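Protein disulfide-isomerase A4 (Rattus norvegicus, PDB 3EC3) catalyses the rearrangement of disulfide bonds in proteins in the endoplasmic reticulum; this fragment holds its two noncatalytic thioredoxin-like domains. Local coordinates at residues Leu78-Pro81 against Glu82-Ser86; Gly99-Ala103 against Ser104-Asp108. The protein carries 1 engineered substitution. All coordinates share one frame; numbering follows the deposited sequence.

Contact 1. Residues Leu78-Pro81 against Glu82-Ser86; sequences LMQP and EKFQS
Q85 reaches back to Q80 and P81 across a tight turn. The turn leaves strand 75-79 in the first thioredoxin-like domain of the fragment and coils into a short 3-10 segment, residues 82-84. CB of Q85 lies 3.6 Å from E82 O, the acceptor of Q85's own backbone N-H. CG stands beside the backbone N and anti to the carbonyl carbon (chi1 -71°), which brings it to 3.6 Å from P81 O. From there the chain runs extended, and CD lies about equally far from Q80 O and P81 O, 4.0 and 4.1 Å. The tip, NE2, donates a hydrogen bond to Q80 O over 3.2 Å. Its N-H points fairly straight at the acceptor, with an angle of 151°, but NE2 is tilted somewhat from the carbonyl plane. An alanine here would probably leave Q80 O without this donor and open a gap beside the Q80-P81 peptide. The backbone closes the turn at P81 O, which accepts from F84 N at 2.9 Å. Two bonds of this i to i+3 type follow each other, as expected of 3-10 geometry. K83 CG sits between its backbone N and carbonyl carbon (chi1 62°), and this places it over the centre of the F84 ring. Beyond it the lysine chain bends, and NZ bonds to G24 O. K83 O and Q85 O take bonds from Q153 and R156 of helix 149-163. The P81 ring and the F84 side chain cross at a slant, with P81 CG 3.9 Å from F84 CD1.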
ATOM      1  N   LEU A  78     -10.042   6.595   3.224  1.00 17.63           N
ATOM      2  CA  LEU A  78      -9.137   5.477   2.999  1.00 19.71           C
ATOM      3  C   LEU A  78      -8.078   5.547   4.081  1.00 20.03           C
ATOM      4  O   LEU A  78      -7.452   6.632   4.292  1.00 18.67           O
ATOM      5  CB  LEU A  78      -8.457   5.574   1.642  1.00 20.31           C
ATOM      6  CG  LEU A  78      -9.126   4.800   0.487  1.00 23.67           C
ATOM      7  CD1 LEU A  78     -10.249   5.609   0.018  1.00 22.63           C
ATOM      8  CD2 LEU A  78      -8.081   4.576  -0.668  1.00 22.20           C
HETATM    9  N   MSE A  79      -7.873   4.421   4.749  1.00 19.14           N
HETATM   10  CA  MSE A  79      -6.910   4.341   5.810  1.00 22.51           C
HETATM   11  C   MSE A  79      -6.069   3.095   5.627  1.00 21.94           C
HETATM   12  O   MSE A  79      -6.516   2.125   5.007  1.00 22.69           O
HETATM   13  CB  MSE A  79      -7.640   4.282   7.142  1.00 22.80           C
HETATM   14  CG  MSE A  79      -8.417   5.538   7.440  1.00 22.96           C
HETATM   15 SE   MSE A  79      -9.441   5.317   9.091  0.70 32.94          SE
HETATM   16  CE  MSE A  79     -10.900   4.258   8.343  1.00 34.52           C
ATOM     17  N   GLN A  80      -4.840   3.114   6.132  1.00 19.71           N
ATOM     18  CA  GLN A  80      -4.018   1.910   6.069  1.00 19.03           C
ATOM     19  C   GLN A  80      -4.004   1.248   7.447  1.00 19.35           C
ATOM     20  O   GLN A  80      -4.101   1.938   8.443  1.00 17.79           O
ATOM     21  CB  GLN A  80      -2.570   2.278   5.671  1.00 20.69           C
ATOM     22  CG  GLN A  80      -2.460   2.823   4.273  1.00 17.94           C
ATOM     23  CD  GLN A  80      -2.726   1.787   3.183  1.00 21.03           C
ATOM     24  OE1 GLN A  80      -2.658   0.576   3.402  1.00 22.32           O
ATOM     25  NE2 GLN A  80      -3.029   2.273   2.001  1.00 18.99           N
ATOM     26  N   PRO A  81      -3.780  -0.071   7.498  1.00 18.73           N
ATOM     27  CA  PRO A  81      -3.573  -0.740   8.769  1.00 20.25           C
ATOM     28  C   PRO A  81      -2.342  -0.106   9.499  1.00 18.88           C
ATOM     29  O   PRO A  81      -1.476   0.425   8.818  1.00 17.83           O
ATOM     30  CB  PRO A  81      -3.208  -2.153   8.370  1.00 19.25           C
ATOM     31  CG  PRO A  81      -3.583  -2.333   6.949  1.00 23.42           C
ATOM     32  CD  PRO A  81      -3.658  -0.967   6.334  1.00 19.46           C
ATOM     33  N   GLU A  82      -2.298  -0.180  10.825  1.00 18.77           N
ATOM     34  CA  GLU A  82      -1.233   0.406  11.627  1.00 19.91           C
ATOM     35  C   GLU A  82       0.143  -0.042  11.108  1.00 17.41           C
ATOM     36  O   GLU A  82       1.094   0.752  11.099  1.00 16.46           O
ATOM     37  CB  GLU A  82      -1.311  -0.058  13.103  1.00 21.33           C
ATOM     38  CG  GLU A  82      -2.447   0.522  13.966  1.00 27.09           C
ATOM     39  CD  GLU A  82      -2.121   0.535  15.534  1.00 27.83           C
ATOM     40  OE1 GLU A  82      -1.132  -0.078  16.002  1.00 35.17           O
ATOM     41  OE2 GLU A  82      -2.869   1.207  16.300  1.00 35.02           O
ATOM     42  N   LYS A  83       0.272  -1.322  10.752  1.00 14.18           N
ATOM     43  CA  LYS A  83       1.608  -1.833  10.296  1.00 13.86           C
ATOM     44  C   LYS A  83       2.137  -1.108   9.032  1.00 13.30           C
ATOM     45  O   LYS A  83       3.339  -1.171   8.738  1.00 16.37           O
ATOM     46  CB  LYS A  83       1.525  -3.361  10.091  1.00 13.13           C
ATOM     47  CG  LYS A  83       0.516  -3.773   8.992  1.00 14.01           C
ATOM     48  CD  LYS A  83       0.598  -5.296   8.612  1.00 14.03           C
ATOM     49  CE  LYS A  83       0.232  -6.242   9.798  1.00 15.41           C
ATOM     50  NZ  LYS A  83      -1.219  -5.989  10.205  1.00 18.23           N
ATOM     51  N   PHE A  84       1.260  -0.426   8.295  1.00 12.56           N
ATOM     52  CA  PHE A  84       1.659   0.341   7.093  1.00 14.34           C
ATOM     53  C   PHE A  84       1.640   1.846   7.202  1.00 15.44           C
ATOM     54  O   PHE A  84       1.956   2.556   6.207  1.00 15.97           O
ATOM     55  CB  PHE A  84       0.915  -0.087   5.836  1.00 14.89           C
ATOM     56  CG  PHE A  84       1.062  -1.530   5.560  1.00 16.05           C
ATOM     57  CD1 PHE A  84      -0.064  -2.288   5.241  1.00 18.77           C
ATOM     58  CD2 PHE A  84       2.320  -2.162   5.686  1.00 13.27           C
ATOM     59  CE1 PHE A  84       0.070  -3.661   5.019  1.00 17.21           C
ATOM     60  CE2 PHE A  84       2.439  -3.522   5.463  1.00 16.37           C
ATOM     61  CZ  PHE A  84       1.310  -4.248   5.134  1.00 16.84           C
ATOM     62  N   GLN A  85       1.336   2.359   8.406  1.00 15.32           N
ATOM     63  CA  GLN A  85       1.296   3.831   8.597  1.00 15.59           C
ATOM     64  C   GLN A  85       2.725   4.343   8.709  1.00 16.16           C
ATOM     65  O   GLN A  85       3.644   3.556   8.956  1.00 15.88           O
ATOM     66  CB  GLN A  85       0.562   4.134   9.921  1.00 17.19           C
ATOM     67  CG  GLN A  85      -0.915   3.824   9.756  1.00 18.71           C
ATOM     68  CD  GLN A  85      -1.694   3.856  11.054  1.00 26.64           C
ATOM     69  OE1 GLN A  85      -1.142   4.085  12.129  1.00 26.71           O
ATOM     70  NE2 GLN A  85      -2.999   3.572  10.951  1.00 26.67           N
ATOM     71  N   SER A  86       2.934   5.669   8.590  1.00 15.28           N
ATOM     72  CA  SER A  86       4.288   6.215   8.773  1.00 16.11           C
ATOM     73  C   SER A  86       4.186   7.668   9.164  1.00 15.00           C
ATOM     74  O   SER A  86       3.120   8.297   8.990  1.00 15.61           O
ATOM     75  CB  SER A  86       5.170   6.112   7.516  1.00 15.58           C
ATOM     76  OG  SER A  86       4.819   7.141   6.568  1.00 19.66           O
TER

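Contact 2. Residues Gly99-Ala103 against Ser104-Asp108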
ATOM      1  N   GLY A  99     -24.137  13.285  -4.506  1.00 22.55           N
ATOM      2  CA  GLY A  99     -24.894  12.727  -5.601  1.00 23.14           C
ATOM      3  C   GLY A  99     -24.239  13.131  -6.897  1.00 23.40           C
ATOM      4  O   GLY A  99     -24.192  12.353  -7.835  1.00 23.94           O
ATOM      5  N   SER A 100     -23.656  14.322  -6.895  1.00 23.68           N
ATOM      6  CA  SER A 100     -23.062  14.924  -8.092  1.00 24.75           C
ATOM      7  C   SER A 100     -21.656  14.403  -8.396  1.00 24.56           C
ATOM      8  O   SER A 100     -21.190  14.520  -9.515  1.00 25.38           O
ATOM      9  CB  SER A 100     -23.103  16.455  -7.975  1.00 24.96           C
ATOM     10  OG  SER A 100     -22.262  16.899  -6.916  1.00 25.28           O
ATOM     11  N   THR A 101     -20.994  13.802  -7.397  1.00 24.25           N
ATOM     12  CA  THR A 101     -19.682  13.191  -7.567  1.00 23.95           C
ATOM     13  C   THR A 101     -19.683  12.058  -8.602  1.00 24.32           C
ATOM     14  O   THR A 101     -20.423  11.107  -8.472  1.00 25.61           O
ATOM     15  CB  THR A 101     -19.138  12.653  -6.204  1.00 22.65           C
ATOM     16  OG1 THR A 101     -19.304  13.658  -5.191  1.00 20.50           O
ATOM     17  CG2 THR A 101     -17.665  12.305  -6.317  1.00 21.33           C
ATOM     18  N   GLU A 102     -18.843  12.169  -9.624  1.00 25.53           N
ATOM     19  CA  GLU A 102     -18.750  11.131 -10.644  1.00 26.58           C
ATOM     20  C   GLU A 102     -18.181   9.848 -10.055  1.00 26.44           C
ATOM     21  O   GLU A 102     -17.217   9.900  -9.277  1.00 25.37           O
ATOM     22  CB  GLU A 102     -17.848  11.610 -11.782  1.00 28.01           C
ATOM     23  CG  GLU A 102     -18.516  12.629 -12.687  1.00 31.29           C
ATOM     24  CD  GLU A 102     -17.860  12.716 -14.055  1.00 39.46           C
ATOM     25  OE1 GLU A 102     -17.830  13.833 -14.633  1.00 43.35           O
ATOM     26  OE2 GLU A 102     -17.363  11.675 -14.561  1.00 43.13           O
ATOM     27  N   ALA A 103     -18.751   8.700 -10.434  1.00 25.86           N
ATOM     28  CA  ALA A 103     -18.264   7.409  -9.923  1.00 26.06           C
ATOM     29  C   ALA A 103     -16.835   7.185 -10.353  1.00 25.77           C
ATOM     30  O   ALA A 103     -16.036   6.622  -9.609  1.00 25.35           O
ATOM     31  CB  ALA A 103     -19.149   6.258 -10.376  1.00 26.27           C
ATOM     32  N   SER A 104     -16.512   7.646 -11.558  1.00 25.45           N
ATOM     33  CA  SER A 104     -15.133   7.571 -12.060  1.00 25.07           C
ATOM     34  C   SER A 104     -14.128   8.325 -11.182  1.00 23.65           C
ATOM     35  O   SER A 104     -13.011   7.879 -11.041  1.00 23.92           O
ATOM     36  CB  SER A 104     -15.064   8.074 -13.511  1.00 25.15           C
ATOM     37  OG  SER A 104     -15.497   9.425 -13.587  1.00 27.13           O
ATOM     38  N   ALA A 105     -14.521   9.449 -10.584  1.00 23.04           N
ATOM     39  CA  ALA A 105     -13.633  10.180  -9.659  1.00 22.07           C
ATOM     40  C   ALA A 105     -13.417   9.380  -8.371  1.00 21.56           C
ATOM     41  O   ALA A 105     -12.343   9.405  -7.794  1.00 22.28           O
ATOM     42  CB  ALA A 105     -14.229  11.523  -9.304  1.00 21.70           C
ATOM     43  N   ILE A 106     -14.466   8.719  -7.895  1.00 21.32           N
ATOM     44  CA  ILE A 106     -14.346   7.875  -6.694  1.00 21.32           C
ATOM     45  C   ILE A 106     -13.384   6.743  -6.980  1.00 21.93           C
ATOM     46  O   ILE A 106     -12.470   6.503  -6.217  1.00 21.80           O
ATOM     47  CB  ILE A 106     -15.718   7.348  -6.246  1.00 20.85           C
ATOM     48  CG1 ILE A 106     -16.603   8.526  -5.844  1.00 21.74           C
ATOM     49  CG2 ILE A 106     -15.571   6.327  -5.071  1.00 21.97           C
ATOM     50  CD1 ILE A 106     -18.067   8.131  -5.527  1.00 22.47           C
ATOM     51  N   LYS A 107     -13.585   6.083  -8.116  1.00 23.71           N
ATOM     52  CA  LYS A 107     -12.759   4.969  -8.549  1.00 24.15           C
ATOM     53  C   LYS A 107     -11.302   5.420  -8.690  1.00 23.91           C
ATOM     54  O   LYS A 107     -10.410   4.750  -8.200  1.00 22.03           O
ATOM     55  CB  LYS A 107     -13.343   4.368  -9.841  1.00 23.82           C
ATOM     56  CG  LYS A 107     -12.437   3.400 -10.589  1.00 27.78           C
ATOM     57  CD  LYS A 107     -13.118   2.699 -11.805  1.00 27.50           C
ATOM     58  CE  LYS A 107     -14.591   3.175 -12.110  1.00 31.54           C
ATOM     59  NZ  LYS A 107     -15.075   2.815 -13.506  1.00 33.12           N
ATOM     60  N   ASP A 108     -11.079   6.568  -9.332  1.00 24.12           N
ATOM     61  CA  ASP A 108      -9.744   7.155  -9.430  1.00 24.73           C
ATOM     62  C   ASP A 108      -9.064   7.401  -8.082  1.00 23.67           C
ATOM     63  O   ASP A 108      -7.896   7.067  -7.931  1.00 23.20           O
ATOM     64  CB  ASP A 108      -9.803   8.469 -10.218  1.00 25.00           C
ATOM     65  CG  ASP A 108      -9.982   8.255 -11.717  1.00 27.01           C
ATOM     66  OD1 ASP A 108     -10.054   7.097 -12.195  1.00 26.68           O
ATOM     67  OD2 ASP A 108     -10.060   9.274 -12.418  1.00 28.75           O
TER
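T101 and I106 cross at about a right angle where a loop runs into a helix. The methyl of T101 does the touching: CG2 lies 4.0 Å from I106 CG1. CG2 stands opposite the backbone N of T101, while OG1 lies beside that N (chi1 -47°) and bonds to Q98 N. I106 is buried, and its side chain also packs on Q43 and A47 of helix 39-51. E102 sits at the N-cap position of helix 103-113, a helix of the first thioredoxin-like domain. Its carbonyl oxygen starts the helical bonding. I106 N approaches in the carbonyl plane at 3.3 Å, and A105 N makes a weak bond to the same oxygen. The next bond, K107 N to A103 O, is nearly linear, with an N-H...O angle of 167°. The extended E102 side chain runs alongside the S104 hydroxyl, with OE2 3.1 Å from S104 OG. The carboxylate thus lies near the first turn, where the helix dipole would probably stabilise its negative charge. K107 CB lies 3.5 Å from A103 O, the oxygen its own N-H bonds to, and the side chain packs on T50 and L51 of helix 39-51.

Contact 1 comes first along the chain and contact 2 follows it, with strand 93-96 between them. Their centres are 24 Å apart and their nearest atoms about 7 Å, without touching. Both lie in the first thioredoxin-like domain. Contact 1 begins on strand 75-79 of its mixed five-stranded sheet, and contact 2 follows edge strand 93-96 of the same sheet. The two areas are tied indirectly: Q80 NE2 bonds to A114 O, just past the end of helix 103-113. Contact 1 puts the turn after strand 75-79 against helix 149-163 of the second domain, so it joins the two noncatalytic domains. Contact 2 packs a helix start on helix 39-51 within one domain.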